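Local coordinates for protein dehydratase, IlvD/Edd family (Caulobacter crescentus, PDB 5OYN) that catalyses the dehydration of D-xylonate to 2-dehydro-3-deoxy-D-arabinonate, and of D-gluconate with similar efficiency, using a [2Fe-2S] cluster and magnesium, at residues A[240-245]-A[331-336]. Numbering follows the deposited sequence.
Sequences YRERGQ and RFHRAG
Tyr-240 and His-333 mark the nearest backbone approach of 240-245 and 331-336, yet their CA atoms stay 10.8 Å apart, a gap bridged here by long side chains. The first segment opens helix 241-259; the second closes helix 329-335 in a Schellman motif, where the positive phi of Gly-336 (126°) suits glycine because a CB would press on the preceding carbonyl O. The CB of His-333 points toward 240-245, and with CG anti to the backbone N (chi1 166°) the imidazole extends across the gap to meet Glu-242, which arrives from the opposite direction. Glu-242 OE2 sits at the ring edge, 3.0 Å from both His-333 NE2 and His-333 CE1, with carboxylate and ring planes 42° apart. With an alanine in place of Glu-242, the edge of His-333 would probably be left without its acidic neighbour and a gap opened between the helices. Beside this pair, the long, rigid Tyr-240 reaches across so that its OH comes 3.2 Å from Arg-334 NH1, phenol ring and guanidinium nearly coplanar. The same hydroxyl hydrogen-bonds Glu-330, while Arg-334 makes a cation-pi contact with Trp-167 of a third subunit. Burying just 160 Å², this is polar helix-end packing within the N-terminal region of the IlvD/Edd fold, joining the start of one helix to the end of another beside a tetramer interface and away from the cluster and magnesium sites.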
loop_
_atom_site.group_PDB
_atom_site.type_symbol
_atom_site.label_atom_id
_atom_site.label_comp_id
_atom_site.label_asym_id
_atom_site.label_seq_id
_atom_site.Cartn_x
_atom_site.Cartn_y
_atom_site.Cartn_z
ATOM N N TYR A 240 -14.278 1.428 12.798
ATOM C CA TYR A 240 -13.942 0.893 14.119
ATOM C C TYR A 240 -12.855 -0.165 14.002
ATOM O O TYR A 240 -12.770 -0.896 13.012
ATOM C CB TYR A 240 -15.153 0.243 14.796
ATOM C CG TYR A 240 -16.189 1.164 15.382
ATOM C CD1 TYR A 240 -16.357 2.456 14.907
ATOM C CD2 TYR A 240 -17.030 0.720 16.396
ATOM C CE1 TYR A 240 -17.332 3.287 15.421
ATOM C CE2 TYR A 240 -18.018 1.536 16.917
ATOM C CZ TYR A 240 -18.162 2.827 16.429
ATOM O OH TYR A 240 -19.144 3.655 16.950
ATOM N N ARG A 241 -12.029 -0.282 15.035
ATOM C CA ARG A 241 -11.008 -1.322 14.939
ATOM C C ARG A 241 -11.637 -2.701 15.068
ATOM O O ARG A 241 -11.089 -3.678 14.540
ATOM C CB ARG A 241 -9.885 -1.122 15.970
ATOM C CG ARG A 241 -10.328 -0.975 17.394
ATOM C CD ARG A 241 -10.096 -2.234 18.224
ATOM N NE ARG A 241 -10.486 -1.942 19.604
ATOM C CZ ARG A 241 -11.489 -2.512 20.272
ATOM N NH1 ARG A 241 -12.221 -3.471 19.726
ATOM N NH2 ARG A 241 -11.751 -2.127 21.509
ATOM N N GLU A 242 -12.794 -2.788 15.741
ATOM C CA GLU A 242 -13.596 -4.007 15.778
ATOM C C GLU A 242 -13.703 -4.615 14.385
ATOM O O GLU A 242 -13.613 -5.834 14.228
ATOM C CB GLU A 242 -14.997 -3.728 16.306
ATOM C CG GLU A 242 -15.216 -3.971 17.776
ATOM C CD GLU A 242 -16.637 -3.589 18.208
ATOM O OE1 GLU A 242 -16.827 -2.457 18.710
ATOM O OE2 GLU A 242 -17.569 -4.417 18.040
ATOM N N ARG A 243 -13.875 -3.769 13.366
ATOM C CA ARG A 243 -14.011 -4.267 12.002
ATOM C C ARG A 243 -12.743 -4.966 11.538
ATOM O O ARG A 243 -12.806 -6.007 10.876
ATOM C CB ARG A 243 -14.352 -3.120 11.062
ATOM C CG ARG A 243 -14.197 -3.476 9.621
ATOM C CD ARG A 243 -15.156 -4.576 9.199
ATOM N NE ARG A 243 -16.552 -4.198 9.395
ATOM C CZ ARG A 243 -17.548 -5.066 9.547
ATOM N NH1 ARG A 243 -17.311 -6.370 9.512
ATOM N NH2 ARG A 243 -18.792 -4.631 9.716
ATOM N N GLY A 244 -11.578 -4.407 11.861
ATOM C CA GLY A 244 -10.343 -5.045 11.452
ATOM C C GLY A 244 -10.048 -6.290 12.256
ATOM O O GLY A 244 -9.469 -7.249 11.735
ATOM N N GLN A 245 -10.437 -6.296 13.532
ATOM C CA GLN A 245 -10.392 -7.532 14.300
ATOM C C GLN A 245 -11.310 -8.583 13.694
ATOM O O GLN A 245 -10.930 -9.749 13.535
ATOM C CB GLN A 245 -10.767 -7.248 15.739
ATOM C CG GLN A 245 -9.650 -6.573 16.452
ATOM C CD GLN A 245 -10.081 -5.980 17.744
ATOM O OE1 GLN A 245 -11.269 -5.769 17.968
ATOM N NE2 GLN A 245 -9.119 -5.704 18.621
ATOM N N ARG A 331 -25.285 3.625 16.514
ATOM C CA ARG A 331 -26.100 3.259 17.670
ATOM C C ARG A 331 -26.605 1.820 17.553
ATOM O O ARG A 331 -26.644 1.078 18.550
ATOM C CB ARG A 331 -27.259 4.239 17.825
ATOM C CG ARG A 331 -26.854 5.615 18.346
ATOM C CD ARG A 331 -26.279 5.562 19.760
ATOM N NE ARG A 331 -27.192 5.047 20.787
ATOM C CZ ARG A 331 -28.101 5.776 21.446
ATOM N NH1 ARG A 331 -28.261 7.063 21.180
ATOM N NH2 ARG A 331 -28.859 5.213 22.381
ATOM N N PHE A 332 -26.959 1.399 16.333
ATOM C CA PHE A 332 -27.439 0.043 16.141
ATOM C C PHE A 332 -26.389 -0.969 16.584
ATOM O O PHE A 332 -26.680 -1.887 17.364
ATOM C CB PHE A 332 -27.836 -0.167 14.679
ATOM C CG PHE A 332 -28.294 -1.573 14.376
ATOM C CD1 PHE A 332 -29.254 -2.196 15.174
ATOM C CD2 PHE A 332 -27.754 -2.279 13.306
ATOM C CE1 PHE A 332 -29.666 -3.480 14.910
ATOM C CE2 PHE A 332 -28.162 -3.569 13.035
ATOM C CZ PHE A 332 -29.115 -4.172 13.838
ATOM N N HIS A 333 -25.147 -0.793 16.130
ATOM C CA HIS A 333 -24.116 -1.777 16.443
ATOM C C HIS A 333 -23.734 -1.739 17.922
ATOM O O HIS A 333 -23.445 -2.781 18.524
ATOM C CB HIS A 333 -22.886 -1.564 15.554
ATOM C CG HIS A 333 -21.684 -2.316 16.031
ATOM N ND1 HIS A 333 -20.721 -1.743 16.834
ATOM C CD2 HIS A 333 -21.331 -3.615 15.886
ATOM C CE1 HIS A 333 -19.812 -2.650 17.142
ATOM N NE2 HIS A 333 -20.159 -3.794 16.580
ATOM N N ARG A 334 -23.711 -0.557 18.528
ATOM C CA ARG A 334 -23.438 -0.472 19.960
ATOM C C ARG A 334 -24.541 -1.128 20.783
ATOM O O ARG A 334 -24.273 -1.641 21.876
ATOM C CB ARG A 334 -23.282 0.989 20.362
ATOM C CG ARG A 334 -22.579 1.232 21.674
ATOM C CD ARG A 334 -21.602 2.418 21.526
ATOM N NE ARG A 334 -22.292 3.689 21.323
ATOM C CZ ARG A 334 -21.987 4.553 20.361
ATOM N NH1 ARG A 334 -21.003 4.275 19.518
ATOM N NH2 ARG A 334 -22.674 5.687 20.236
ATOM N N ALA A 335 -25.787 -1.104 20.286
ATOM C CA ALA A 335 -26.899 -1.802 20.927
ATOM C C ALA A 335 -26.829 -3.318 20.775
ATOM O O ALA A 335 -27.548 -4.026 21.488
ATOM C CB ALA A 335 -28.223 -1.300 20.363
ATOM N N GLY A 336 -25.999 -3.830 19.866
ATOM C CA GLY A 336 -25.817 -5.260 19.726
ATOM C C GLY A 336 -26.042 -5.733 18.310
ATOM O O GLY A 336 -25.917 -6.926 18.015
#